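Side-chain contacts in lipoprotein (Streptococcus pneumoniae, PDB 3CX3), which probably delivers zinc to an ABC transporter as a zinc-binding surface lipoprotein of the solute-binding family: residues T15-I20 with H120-P125; F62-H65 with L69-W72; Y21-E26 with E126-E131; I158-E163 with T267-L272. All coordinates share one frame; numbering follows the deposited sequence.

Contact 1: residues T15-I20 with H120-P125; sequences TSFYPI and HTWLDP. With ZN (zinc ion), chain E.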
loop_
_atom_site.group_PDB
_atom_site.type_symbol
_atom_site.label_atom_id
_atom_site.label_comp_id
_atom_site.label_asym_id
_atom_site.label_seq_id
_atom_site.Cartn_x
_atom_site.Cartn_y
_atom_site.Cartn_z
ATOM N N THR A 15 1.176 -0.959 -14.400
ATOM C CA THR A 15 0.874 -0.614 -13.033
ATOM C C THR A 15 1.948 -1.211 -12.151
ATOM O O THR A 15 2.419 -2.310 -12.424
ATOM C CB THR A 15 -0.516 -1.139 -12.755
ATOM O OG1 THR A 15 -1.441 -0.035 -12.823
ATOM C CG2 THR A 15 -0.594 -1.874 -11.462
ATOM N N SER A 16 2.371 -0.487 -11.121
ATOM C CA SER A 16 3.579 -0.895 -10.399
ATOM C C SER A 16 3.336 -2.106 -9.527
ATOM O O SER A 16 3.926 -3.176 -9.769
ATOM C CB SER A 16 4.246 0.250 -9.640
ATOM O OG SER A 16 3.359 0.908 -8.770
ATOM N N PHE A 17 2.443 -1.947 -8.549
ATOM C CA PHE A 17 2.106 -3.013 -7.610
ATOM C C PHE A 17 0.622 -2.928 -7.220
ATOM O O PHE A 17 -0.096 -2.118 -7.803
ATOM C CB PHE A 17 3.107 -3.057 -6.438
ATOM C CG PHE A 17 2.832 -2.080 -5.330
ATOM C CD1 PHE A 17 2.816 -0.691 -5.565
ATOM C CD2 PHE A 17 2.657 -2.542 -4.035
ATOM C CE1 PHE A 17 2.579 0.222 -4.518
ATOM C CE2 PHE A 17 2.415 -1.661 -2.996
ATOM C CZ PHE A 17 2.388 -0.250 -3.240
ATOM N N TYR A 18 0.165 -3.764 -6.283
ATOM C CA TYR A 18 -1.269 -4.027 -6.099
ATOM C C TYR A 18 -2.210 -2.853 -5.768
ATOM O O TYR A 18 -3.252 -2.719 -6.413
ATOM C CB TYR A 18 -1.537 -5.174 -5.124
ATOM C CG TYR A 18 -2.999 -5.241 -4.755
ATOM C CD1 TYR A 18 -3.924 -5.791 -5.642
ATOM C CD2 TYR A 18 -3.471 -4.730 -3.536
ATOM C CE1 TYR A 18 -5.288 -5.865 -5.317
ATOM C CE2 TYR A 18 -4.839 -4.784 -3.204
ATOM C CZ TYR A 18 -5.735 -5.355 -4.110
ATOM O OH TYR A 18 -7.076 -5.438 -3.846
ATOM N N PRO A 19 -1.912 -2.055 -4.713
ATOM C CA PRO A 19 -2.853 -0.965 -4.422
ATOM C C PRO A 19 -3.095 -0.132 -5.663
ATOM O O PRO A 19 -4.159 0.438 -5.816
ATOM C CB PRO A 19 -2.124 -0.132 -3.366
ATOM C CG PRO A 19 -1.187 -1.079 -2.701
ATOM C CD PRO A 19 -0.797 -2.098 -3.742
ATOM N N ILE A 20 -2.100 -0.071 -6.539
ATOM C CA ILE A 20 -2.211 0.686 -7.785
ATOM C C ILE A 20 -3.036 -0.112 -8.808
ATOM O O ILE A 20 -3.977 0.415 -9.408
ATOM C CB ILE A 20 -0.813 1.036 -8.357
ATOM C CG1 ILE A 20 -0.176 2.211 -7.615
ATOM C CG2 ILE A 20 -0.938 1.440 -9.782
ATOM C CD1 ILE A 20 -0.583 2.352 -6.178
ATOM N N HIS A 120 3.361 4.851 2.918
ATOM C CA HIS A 120 2.406 3.740 3.141
ATOM C C HIS A 120 0.983 4.206 3.331
ATOM O O HIS A 120 0.141 3.565 3.977
ATOM C CB HIS A 120 2.807 2.944 4.348
ATOM C CG HIS A 120 3.836 1.911 4.079
ATOM N ND1 HIS A 120 5.161 2.090 4.421
ATOM C CD2 HIS A 120 3.736 0.653 3.560
ATOM C CE1 HIS A 120 5.836 0.986 4.114
ATOM N NE2 HIS A 120 4.995 0.101 3.584
ATOM N N THR A 121 0.739 5.335 2.719
ATOM C CA THR A 121 -0.546 5.950 2.611
ATOM C C THR A 121 -1.718 4.972 2.413
ATOM O O THR A 121 -2.604 4.893 3.259
ATOM C CB THR A 121 -0.388 6.991 1.530
ATOM O OG1 THR A 121 -0.278 8.292 2.142
ATOM C CG2 THR A 121 -1.458 6.905 0.501
ATOM N N TRP A 122 -1.677 4.181 1.341
ATOM C CA TRP A 122 -2.833 3.458 0.848
ATOM C C TRP A 122 -3.666 2.726 1.903
ATOM O O TRP A 122 -4.811 2.364 1.634
ATOM C CB TRP A 122 -2.405 2.505 -0.274
ATOM C CG TRP A 122 -1.407 1.443 0.123
ATOM C CD1 TRP A 122 -1.691 0.205 0.568
ATOM C CD2 TRP A 122 0.033 1.530 0.065
ATOM N NE1 TRP A 122 -0.534 -0.503 0.817
ATOM C CE2 TRP A 122 0.542 0.282 0.507
ATOM C CE3 TRP A 122 0.936 2.536 -0.317
ATOM C CZ2 TRP A 122 1.921 0.007 0.582
ATOM C CZ3 TRP A 122 2.315 2.271 -0.243
ATOM C CH2 TRP A 122 2.791 1.011 0.202
ATOM N N LEU A 123 -3.095 2.552 3.098
ATOM C CA LEU A 123 -3.674 1.776 4.209
ATOM C C LEU A 123 -4.567 2.603 5.097
ATOM O O LEU A 123 -5.207 2.103 6.022
ATOM C CB LEU A 123 -2.561 1.180 5.065
ATOM C CG LEU A 123 -1.837 -0.016 4.433
ATOM C CD1 LEU A 123 -0.704 -0.477 5.358
ATOM C CD2 LEU A 123 -2.813 -1.181 4.084
ATOM N N ASP A 124 -4.600 3.894 4.828
ATOM C CA ASP A 124 -5.471 4.764 5.562
ATOM C C ASP A 124 -6.624 4.982 4.630
ATOM O O ASP A 124 -6.435 5.525 3.544
ATOM C CB ASP A 124 -4.759 6.067 5.862
ATOM C CG ASP A 124 -5.664 7.092 6.434
ATOM O OD1 ASP A 124 -6.894 6.914 6.366
ATOM O OD2 ASP A 124 -5.139 8.097 6.952
ATOM N N PRO A 125 -7.825 4.551 5.037
ATOM C CA PRO A 125 -8.999 4.594 4.159
ATOM C C PRO A 125 -9.199 5.953 3.451
ATOM O O PRO A 125 -9.349 5.981 2.231
ATOM C CB PRO A 125 -10.147 4.267 5.119
ATOM C CG PRO A 125 -9.518 3.372 6.137
ATOM C CD PRO A 125 -8.160 4.001 6.363
HETATM ZN ZN ZN E . 6.011 -1.549 2.952
#

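Contact 2: residues F62-H65 with L69-W72; sequences FVYH and LESW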
loop_
_atom_site.group_PDB
_atom_site.type_symbol
_atom_site.label_atom_id
_atom_site.label_comp_id
_atom_site.label_asym_id
_atom_site.label_seq_id
_atom_site.Cartn_x
_atom_site.Cartn_y
_atom_site.Cartn_z
ATOM N N PHE A 62 1.449 4.361 -17.861
ATOM C CA PHE A 62 2.052 3.701 -16.720
ATOM C C PHE A 62 1.808 4.451 -15.424
ATOM O O PHE A 62 2.048 5.667 -15.325
ATOM C CB PHE A 62 3.539 3.454 -16.934
ATOM C CG PHE A 62 4.214 2.799 -15.756
ATOM C CD1 PHE A 62 3.919 1.472 -15.414
ATOM C CD2 PHE A 62 5.142 3.496 -14.995
ATOM C CE1 PHE A 62 4.545 0.864 -14.337
ATOM C CE2 PHE A 62 5.785 2.879 -13.910
ATOM C CZ PHE A 62 5.481 1.569 -13.582
ATOM N N VAL A 63 1.335 3.700 -14.431
ATOM C CA VAL A 63 0.915 4.266 -13.152
ATOM C C VAL A 63 1.675 3.663 -11.987
ATOM O O VAL A 63 1.614 2.443 -11.773
ATOM C CB VAL A 63 -0.609 4.077 -12.912
ATOM C CG1 VAL A 63 -1.019 4.660 -11.589
ATOM C CG2 VAL A 63 -1.410 4.726 -14.018
ATOM N N TYR A 64 2.396 4.518 -11.250
ATOM C CA TYR A 64 3.042 4.095 -10.017
ATOM C C TYR A 64 2.513 4.877 -8.806
ATOM O O TYR A 64 1.673 5.771 -8.964
ATOM C CB TYR A 64 4.594 4.085 -10.145
ATOM C CG TYR A 64 5.227 5.441 -10.194
ATOM C CD1 TYR A 64 5.202 6.200 -11.349
ATOM C CD2 TYR A 64 5.841 5.976 -9.067
ATOM C CE1 TYR A 64 5.782 7.458 -11.378
ATOM C CE2 TYR A 64 6.419 7.232 -9.089
ATOM C CZ TYR A 64 6.376 7.968 -10.249
ATOM O OH TYR A 64 6.955 9.222 -10.274
ATOM N N HIS A 65 2.960 4.515 -7.599
ATOM C CA HIS A 65 2.475 5.151 -6.365
ATOM C C HIS A 65 3.131 6.504 -6.146
ATOM O O HIS A 65 2.432 7.515 -6.113
ATOM C CB HIS A 65 2.650 4.217 -5.157
ATOM C CG HIS A 65 2.345 4.837 -3.819
ATOM N ND1 HIS A 65 1.076 5.229 -3.439
ATOM C CD2 HIS A 65 3.141 5.067 -2.743
ATOM C CE1 HIS A 65 1.113 5.721 -2.207
ATOM N NE2 HIS A 65 2.350 5.614 -1.755
ATOM N N LEU A 69 8.807 5.691 -3.348
ATOM C CA LEU A 69 8.663 4.239 -3.278
ATOM C C LEU A 69 9.308 3.597 -4.520
ATOM O O LEU A 69 10.426 3.061 -4.473
ATOM C CB LEU A 69 7.179 3.855 -3.197
ATOM C CG LEU A 69 6.664 2.724 -2.277
ATOM C CD1 LEU A 69 5.479 1.951 -2.947
ATOM C CD2 LEU A 69 7.781 1.768 -1.753
ATOM N N GLU A 70 8.587 3.661 -5.633
ATOM C CA GLU A 70 9.135 3.279 -6.910
ATOM C C GLU A 70 10.106 4.379 -7.375
ATOM O O GLU A 70 9.717 5.311 -8.091
ATOM C CB GLU A 70 8.013 3.031 -7.908
ATOM C CG GLU A 70 6.899 2.112 -7.377
ATOM C CD GLU A 70 5.665 2.881 -6.935
ATOM O OE1 GLU A 70 5.830 3.935 -6.231
ATOM O OE2 GLU A 70 4.537 2.443 -7.317
ATOM N N SER A 71 11.358 4.252 -6.914
ATOM C CA SER A 71 12.473 5.176 -7.214
ATOM C C SER A 71 12.912 5.207 -8.681
ATOM O O SER A 71 13.295 6.270 -9.172
ATOM C CB SER A 71 13.693 4.841 -6.357
ATOM O OG SER A 71 13.512 5.268 -5.026
ATOM N N TRP A 72 12.926 4.055 -9.360
ATOM C CA TRP A 72 12.970 4.068 -10.823
ATOM C C TRP A 72 11.579 4.583 -11.160
ATOM O O TRP A 72 10.626 4.205 -10.492
ATOM C CB TRP A 72 13.112 2.656 -11.394
ATOM C CG TRP A 72 11.761 1.995 -11.502
ATOM C CD1 TRP A 72 10.877 2.060 -12.560
ATOM C CD2 TRP A 72 11.108 1.254 -10.480
ATOM N NE1 TRP A 72 9.725 1.370 -12.258
ATOM C CE2 TRP A 72 9.840 0.870 -10.987
ATOM C CE3 TRP A 72 11.479 0.857 -9.194
ATOM C CZ2 TRP A 72 8.953 0.112 -10.253
ATOM C CZ3 TRP A 72 10.600 0.114 -8.463
ATOM C CH2 TRP A 72 9.347 -0.258 -8.994
#

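Contact 3: residues Y21-E26 with E126-E131; sequences YAMVKE and EKAGEE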
loop_
_atom_site.group_PDB
_atom_site.type_symbol
_atom_site.label_atom_id
_atom_site.label_comp_id
_atom_site.label_asym_id
_atom_site.label_seq_id
_atom_site.Cartn_x
_atom_site.Cartn_y
_atom_site.Cartn_z
ATOM N N TYR A 21 -2.671 -1.380 -9.002
ATOM C CA TYR A 21 -3.429 -2.288 -9.848
ATOM C C TYR A 21 -4.914 -2.117 -9.598
ATOM O O TYR A 21 -5.675 -1.803 -10.519
ATOM C CB TYR A 21 -3.024 -3.734 -9.553
ATOM C CG TYR A 21 -3.685 -4.759 -10.444
ATOM C CD1 TYR A 21 -3.519 -4.717 -11.831
ATOM C CD2 TYR A 21 -4.474 -5.782 -9.898
ATOM C CE1 TYR A 21 -4.124 -5.651 -12.654
ATOM C CE2 TYR A 21 -5.083 -6.725 -10.713
ATOM C CZ TYR A 21 -4.900 -6.656 -12.093
ATOM O OH TYR A 21 -5.491 -7.594 -12.909
ATOM N N ALA A 22 -5.281 -2.287 -8.328
ATOM C CA ALA A 22 -6.645 -2.385 -7.869
ATOM C C ALA A 22 -7.385 -1.078 -7.963
ATOM O O ALA A 22 -8.592 -1.058 -8.149
ATOM C CB ALA A 22 -6.658 -2.864 -6.450
HETATM N N MSE A 23 -6.661 0.012 -7.807
HETATM C CA MSE A 23 -7.260 1.320 -7.755
HETATM C C MSE A 23 -7.436 1.911 -9.154
HETATM O O MSE A 23 -8.332 2.720 -9.373
HETATM C CB MSE A 23 -6.387 2.226 -6.904
HETATM C CG MSE A 23 -7.137 2.968 -5.867
HETATM SE SE MSE A 23 -6.000 3.629 -4.425
HETATM C CE MSE A 23 -7.300 4.791 -3.677
ATOM N N VAL A 24 -6.580 1.526 -10.099
ATOM C CA VAL A 24 -6.770 1.954 -11.487
ATOM C C VAL A 24 -7.922 1.158 -12.092
ATOM O O VAL A 24 -8.791 1.717 -12.771
ATOM C CB VAL A 24 -5.510 1.789 -12.353
ATOM C CG1 VAL A 24 -5.709 2.480 -13.678
ATOM C CG2 VAL A 24 -4.312 2.376 -11.668
ATOM N N LYS A 25 -7.924 -0.143 -11.812
ATOM C CA LYS A 25 -8.985 -1.056 -12.216
ATOM C C LYS A 25 -10.359 -0.675 -11.666
ATOM O O LYS A 25 -11.375 -0.818 -12.346
ATOM C CB LYS A 25 -8.628 -2.491 -11.812
ATOM C CG LYS A 25 -7.975 -3.307 -12.916
ATOM C CD LYS A 25 -8.092 -4.804 -12.657
ATOM C CE LYS A 25 -8.088 -5.601 -13.967
ATOM N NZ LYS A 25 -9.422 -5.627 -14.651
ATOM N N GLU A 26 -10.396 -0.193 -10.432
ATOM C CA GLU A 26 -11.648 0.292 -9.855
ATOM C C GLU A 26 -12.090 1.604 -10.490
ATOM O O GLU A 26 -13.291 1.843 -10.626
ATOM C CB GLU A 26 -11.557 0.409 -8.335
ATOM C CG GLU A 26 -12.450 -0.589 -7.624
ATOM C CD GLU A 26 -11.737 -1.391 -6.550
ATOM O OE1 GLU A 26 -12.035 -1.180 -5.359
ATOM O OE2 GLU A 26 -10.895 -2.249 -6.899
ATOM N N GLU A 126 -9.166 7.054 4.193
ATOM C CA GLU A 126 -9.184 8.402 3.597
ATOM C C GLU A 126 -8.171 8.635 2.472
ATOM O O GLU A 126 -8.500 9.249 1.446
ATOM C CB GLU A 126 -8.925 9.465 4.665
ATOM C CG GLU A 126 -10.140 9.898 5.452
ATOM C CD GLU A 126 -10.187 11.397 5.623
ATOM O OE1 GLU A 126 -10.040 12.114 4.603
ATOM O OE2 GLU A 126 -10.372 11.852 6.775
ATOM N N LYS A 127 -6.942 8.155 2.693
ATOM C CA LYS A 127 -5.819 8.415 1.809
ATOM C C LYS A 127 -5.821 7.491 0.614
ATOM O O LYS A 127 -5.320 7.855 -0.458
ATOM C CB LYS A 127 -4.492 8.350 2.558
ATOM C CG LYS A 127 -4.346 9.492 3.581
ATOM C CD LYS A 127 -3.012 9.446 4.287
ATOM C CE LYS A 127 -2.895 10.501 5.360
ATOM N NZ LYS A 127 -2.726 11.861 4.775
ATOM N N ALA A 128 -6.376 6.297 0.765
ATOM C CA ALA A 128 -6.615 5.511 -0.413
ATOM C C ALA A 128 -7.576 6.368 -1.248
ATOM O O ALA A 128 -7.321 6.635 -2.418
ATOM C CB ALA A 128 -7.213 4.169 -0.056
ATOM N N GLY A 129 -8.647 6.847 -0.619
ATOM C CA GLY A 129 -9.617 7.725 -1.274
ATOM C C GLY A 129 -9.021 8.846 -2.096
ATOM O O GLY A 129 -9.284 8.940 -3.299
ATOM N N GLU A 130 -8.204 9.687 -1.463
ATOM C CA GLU A 130 -7.579 10.794 -2.196
ATOM C C GLU A 130 -6.719 10.364 -3.393
ATOM O O GLU A 130 -6.594 11.116 -4.376
ATOM C CB GLU A 130 -6.840 11.806 -1.298
ATOM C CG GLU A 130 -6.295 11.332 0.029
ATOM C CD GLU A 130 -6.263 12.482 1.065
ATOM O OE1 GLU A 130 -7.057 12.439 2.048
ATOM O OE2 GLU A 130 -5.469 13.438 0.862
ATOM N N GLU A 131 -6.171 9.151 -3.321
ATOM C CA GLU A 131 -5.274 8.661 -4.355
ATOM C C GLU A 131 -6.048 8.132 -5.541
ATOM O O GLU A 131 -5.572 8.219 -6.676
ATOM C CB GLU A 131 -4.337 7.588 -3.803
ATOM C CG GLU A 131 -3.065 7.481 -4.605
ATOM C CD GLU A 131 -2.153 6.400 -4.116
ATOM O OE1 GLU A 131 -2.162 6.108 -2.903
ATOM O OE2 GLU A 131 -1.410 5.837 -4.945
#

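Contact 4: residues I158-E163 with T267-L272; sequences IKKAQE and TYLENL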
loop_
_atom_site.group_PDB
_atom_site.type_symbol
_atom_site.label_atom_id
_atom_site.label_comp_id
_atom_site.label_asym_id
_atom_site.label_seq_id
_atom_site.Cartn_x
_atom_site.Cartn_y
_atom_site.Cartn_z
ATOM N N ILE A 158 -14.209 6.567 -2.935
ATOM C CA ILE A 158 -13.997 7.460 -1.796
ATOM C C ILE A 158 -15.144 7.373 -0.802
ATOM O O ILE A 158 -14.920 7.483 0.390
ATOM C CB ILE A 158 -13.627 8.951 -2.195
ATOM C CG1 ILE A 158 -14.798 9.926 -2.022
ATOM C CG2 ILE A 158 -12.998 9.042 -3.594
ATOM C CD1 ILE A 158 -14.730 10.764 -0.733
ATOM N N LYS A 159 -16.357 7.136 -1.302
ATOM C CA LYS A 159 -17.565 7.035 -0.468
ATOM C C LYS A 159 -17.562 5.797 0.421
ATOM O O LYS A 159 -17.892 5.875 1.606
ATOM C CB LYS A 159 -18.811 7.023 -1.349
ATOM C CG LYS A 159 -20.122 6.741 -0.618
ATOM C CD LYS A 159 -21.070 5.906 -1.481
ATOM C CE LYS A 159 -20.381 4.654 -2.053
ATOM N NZ LYS A 159 -21.284 3.474 -1.984
ATOM N N LYS A 160 -17.204 4.651 -0.150
ATOM C CA LYS A 160 -17.169 3.410 0.621
ATOM C C LYS A 160 -15.878 3.323 1.429
ATOM O O LYS A 160 -15.719 2.432 2.261
ATOM C CB LYS A 160 -17.403 2.163 -0.259
ATOM C CG LYS A 160 -16.597 2.101 -1.561
ATOM C CD LYS A 160 -17.096 0.990 -2.483
ATOM C CE LYS A 160 -16.761 1.268 -3.962
ATOM N NZ LYS A 160 -15.302 1.218 -4.302
ATOM N N ALA A 161 -14.969 4.261 1.189
ATOM C CA ALA A 161 -13.790 4.421 2.030
ATOM C C ALA A 161 -14.126 5.239 3.270
ATOM O O ALA A 161 -13.774 4.847 4.382
ATOM C CB ALA A 161 -12.633 5.060 1.249
ATOM N N GLN A 162 -14.805 6.374 3.087
ATOM C CA GLN A 162 -15.218 7.190 4.232
ATOM C C GLN A 162 -16.128 6.400 5.161
ATOM O O GLN A 162 -16.149 6.657 6.358
ATOM C CB GLN A 162 -15.856 8.530 3.805
ATOM C CG GLN A 162 -15.918 9.637 4.936
ATOM C CD GLN A 162 -15.274 11.015 4.548
ATOM O OE1 GLN A 162 -15.016 11.861 5.416
ATOM N NE2 GLN A 162 -15.012 11.219 3.252
ATOM N N GLU A 163 -16.840 5.420 4.601
ATOM C CA GLU A 163 -17.737 4.544 5.368
ATOM C C GLU A 163 -16.992 3.499 6.191
ATOM O O GLU A 163 -17.391 3.177 7.311
ATOM C CB GLU A 163 -18.773 3.881 4.453
ATOM C CG GLU A 163 -19.905 4.824 4.104
ATOM C CD GLU A 163 -20.980 4.180 3.262
ATOM O OE1 GLU A 163 -20.751 3.990 2.042
ATOM O OE2 GLU A 163 -22.070 3.891 3.814
ATOM N N THR A 267 -12.436 -6.849 -3.480
ATOM C CA THR A 267 -12.165 -5.499 -3.965
ATOM C C THR A 267 -10.884 -5.004 -3.274
ATOM O O THR A 267 -10.261 -5.772 -2.550
ATOM C CB THR A 267 -13.411 -4.594 -3.660
ATOM O OG1 THR A 267 -13.782 -3.840 -4.818
ATOM C CG2 THR A 267 -13.166 -3.647 -2.532
ATOM N N TYR A 268 -10.461 -3.759 -3.490
ATOM C CA TYR A 268 -9.338 -3.236 -2.697
ATOM C C TYR A 268 -9.802 -2.958 -1.274
ATOM O O TYR A 268 -9.235 -3.487 -0.311
ATOM C CB TYR A 268 -8.718 -1.974 -3.300
ATOM C CG TYR A 268 -7.646 -1.396 -2.408
ATOM C CD1 TYR A 268 -6.393 -1.985 -2.333
ATOM C CD2 TYR A 268 -7.893 -0.282 -1.620
ATOM C CE1 TYR A 268 -5.414 -1.483 -1.501
ATOM C CE2 TYR A 268 -6.903 0.235 -0.786
ATOM C CZ TYR A 268 -5.669 -0.376 -0.738
ATOM O OH TYR A 268 -4.691 0.106 0.086
ATOM N N LEU A 269 -10.845 -2.138 -1.157
ATOM C CA LEU A 269 -11.408 -1.757 0.126
ATOM C C LEU A 269 -11.892 -2.948 0.954
ATOM O O LEU A 269 -11.800 -2.935 2.189
ATOM C CB LEU A 269 -12.510 -0.726 -0.065
ATOM C CG LEU A 269 -11.954 0.674 -0.340
ATOM C CD1 LEU A 269 -13.074 1.664 -0.606
ATOM C CD2 LEU A 269 -11.058 1.158 0.810
ATOM N N GLU A 270 -12.381 -3.976 0.270
ATOM C CA GLU A 270 -12.734 -5.242 0.894
ATOM C C GLU A 270 -11.533 -5.923 1.566
ATOM O O GLU A 270 -11.685 -6.478 2.658
ATOM C CB GLU A 270 -13.416 -6.160 -0.121
ATOM C CG GLU A 270 -14.823 -5.689 -0.466
ATOM C CD GLU A 270 -15.545 -6.543 -1.484
ATOM O OE1 GLU A 270 -16.747 -6.277 -1.689
ATOM O OE2 GLU A 270 -14.937 -7.465 -2.082
ATOM N N ASN A 271 -10.352 -5.869 0.930
ATOM C CA ASN A 271 -9.100 -6.377 1.531
ATOM C C ASN A 271 -8.532 -5.486 2.648
ATOM O O ASN A 271 -8.002 -5.991 3.662
ATOM C CB ASN A 271 -8.005 -6.572 0.473
ATOM C CG ASN A 271 -8.187 -7.826 -0.358
ATOM O OD1 ASN A 271 -8.114 -8.954 0.142
ATOM N ND2 ASN A 271 -8.372 -7.632 -1.654
ATOM N N LEU A 272 -8.601 -4.166 2.441
ATOM C CA LEU A 272 -8.249 -3.213 3.489
ATOM C C LEU A 272 -9.102 -3.500 4.721
ATOM O O LEU A 272 -8.571 -3.742 5.810
ATOM C CB LEU A 272 -8.418 -1.765 3.002
ATOM C CG LEU A 272 -8.027 -0.570 3.886
ATOM C CD1 LEU A 272 -6.636 -0.670 4.509
ATOM C CD2 LEU A 272 -8.124 0.687 3.078
#

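Contact 1: residues T15-I20 with H120-P125
Phe17 and Pro19 meet Trp122 on one face of its indole, in the core of the two-lobed fold of zinc- and manganese-binding proteins of ABC transporters. The tight part is a CH-pi contact. Pro19 CG lies 3.6 Å from the centroid of the five-membered ring and only 12° off its normal, with Pro19 CG 3.5 Å from Trp122 CD1. Next to it the edge of Phe17 points at the six-membered ring in a T-shaped stack: centroids are 5.2 Å apart, planes stand at 79°, and Phe17 CZ reaches Trp122 CH2 at 3.7 Å. With chi1 of Phe17 at 82°, CG sits between the backbone N and carbonyl carbon, and the ring is held beside the proline, whose CD lies over the phenyl face. The indole edge is fixed separately, by a hydrogen bond from Trp122 NE1 to Pro257 O.

Away from this cluster the segments part. Phe17 and Pro19 on one side and Trp122 on the other do all the touching, and no hydrogen bond crosses. These three residues are all buried, so the contrast is between close ring packing and a sparser interior part. On the other indole face lies His120 CA, 3.7 Å from the plane. The imidazole of that residue turns to the metal, which His44, His184 and Glu259 also bind: His120 NE2 is 2.0 Å from zinc, while ND1 is hydrogen-bonded to Asp118 OD1.

Contact 2: residues F62-H65 with L69-W72
His65 N donates to Glu70 OE2 across a short, nearly straight bond of 2.6 Å with an N-H...O angle of 169°. The hydrogen arrives on the syn side of the carboxylate, 29° out of its plane. Beside this bond the carboxylate packs on Tyr64: Glu70 OE2 is 3.3 Å from Tyr64 CB, and Glu70 OE1 comes to the ring edge, 3.5 Å from Tyr64 CD2. Ring and carboxylate planes stand almost perpendicular, at 87°. Leu69 adds an apolar touch, its CD1 3.9 Å from His65 CD2.

A bend at chi2 of Glu70 folds the carboxylate back toward the strand end, while Glu70 CB rests over a face of Trp72. Further out, Ser16 OG is hydrogen-bonded to OE2 and Ser66 N to OE1, so several polar partners grip this buried acid. His65 has its own partners, ND1 with Glu131 OE2 and NE2 with Pro119 O; two oxygen partners would probably support a protonated imidazole.

The backbone makes an inverse gamma turn at Glu70. The whole is a loop after strand 61-64, at the C-terminal end of the strands of a parallel sheet of order 2-1-3-4, with the Leu69 side chain about 6 Å from zinc, as expected of loops lining the metal cleft in this fold.

Contact 3: residues Y21-E26 with E126-E131
Met23, present as selenomethionine, reaches across to Ala128 and Glu131 and carries the contact between segments 21-26 and 126-131, of helices 18-28 and 125-142, almost alone. The apolar part consists of its terminal methyl, which is modelled too near the Ala128 carbonyl, so its position is doubtful and its distances are approximate: Met23 CE lies roughly 3.7 Å from Ala128 CB and 4.1 Å from Glu131 CB. Beyond CG the chain runs extended, chi2 being 160°, and this length spans the axes of segments 21-26 and 126-131, which are 11.2 Å apart at closest approach. These segment axes cross at -56°, and Met23 and Glu131 have the nearest CA atoms, 8.3 Å apart.

Polar links are absent between the two segments. Glu131 lends its aliphatic base to the helix packing, and its carboxylate turns away toward His65 at the end of strand 61-64.

Packing from outside completes the surroundings of the methionine, with Phe157 of helix 147-173 and Ala132 and Ile135 further along helix 125-142. Such a pairing, one selenoether chain set against small or aliphatic groups, implies that this contact is apolar, without a directional bond between the segments, over a modest 132 Å² of buried surface.

Contact 4: residues I158-E163 with T267-L272
The long helix 147-173, the connector between the lobes in this family of solute-binding proteins, receives Leu269 from the first turn of the C-terminal helix 268-281. The leucine acts through one branch. Its CD1 lies 3.7 Å from Lys160 CG, 3.7 Å from Ala161 N and 3.9 Å from Ala161 CB, reaching the backbone where a small residue lets it approach closely. CG of Leu269 stands anti to the carbonyl carbon (chi1 -77°), a setting that puts CD1 against the connector. Lys160 contributes the aliphatic base of its partly exposed chain, crossing the leucine at a slant. No hydrogen bond joins the segments, and Ala161 and Leu269 have the nearest CA atoms, 6.9 Å apart.

Local bonds hold the start of the C-terminal helix in shape. Thr267 N donates to Glu270 OE2 over 2.9 Å at 170°, meeting the oxygen from above the carboxylate plane, and Asn271 ND2 makes a weak bond to Thr267 O. Both bonds thus end on Thr267.

Phe157 and Leu164 of the connector also touch Leu269, so it packs along one side of that helix, on Phe157, Lys160, Ala161 and Leu164. Tyr268, one position earlier, packs on Phe157 and also on Pro19 and Ala22 of helix 18-28, wedging the C-terminal helix between the connector and the helix that follows strand 12-15.

Overall arrangement
Contact 1 is central: its centre lies about 3 Å from that of the chain, and it touches the other three. Ser16 joins it to contact 2, the two centres being about 11 Å apart. Contacts 1 and 3 share helix 18-28, with centres about 7 Å apart, and Trp122 O is probably hydrogen-bonded to Tyr268 OH of contact 4 (2.7 Å). Contacts 2 and 3 are joined through His65 and Glu131. Contacts 2 and 4 do not touch; their centres are about 22 Å apart. Zinc is held by His120 in contact 1, whereas the Glu131 side chain of contact 3 stays about 13 Å from the metal.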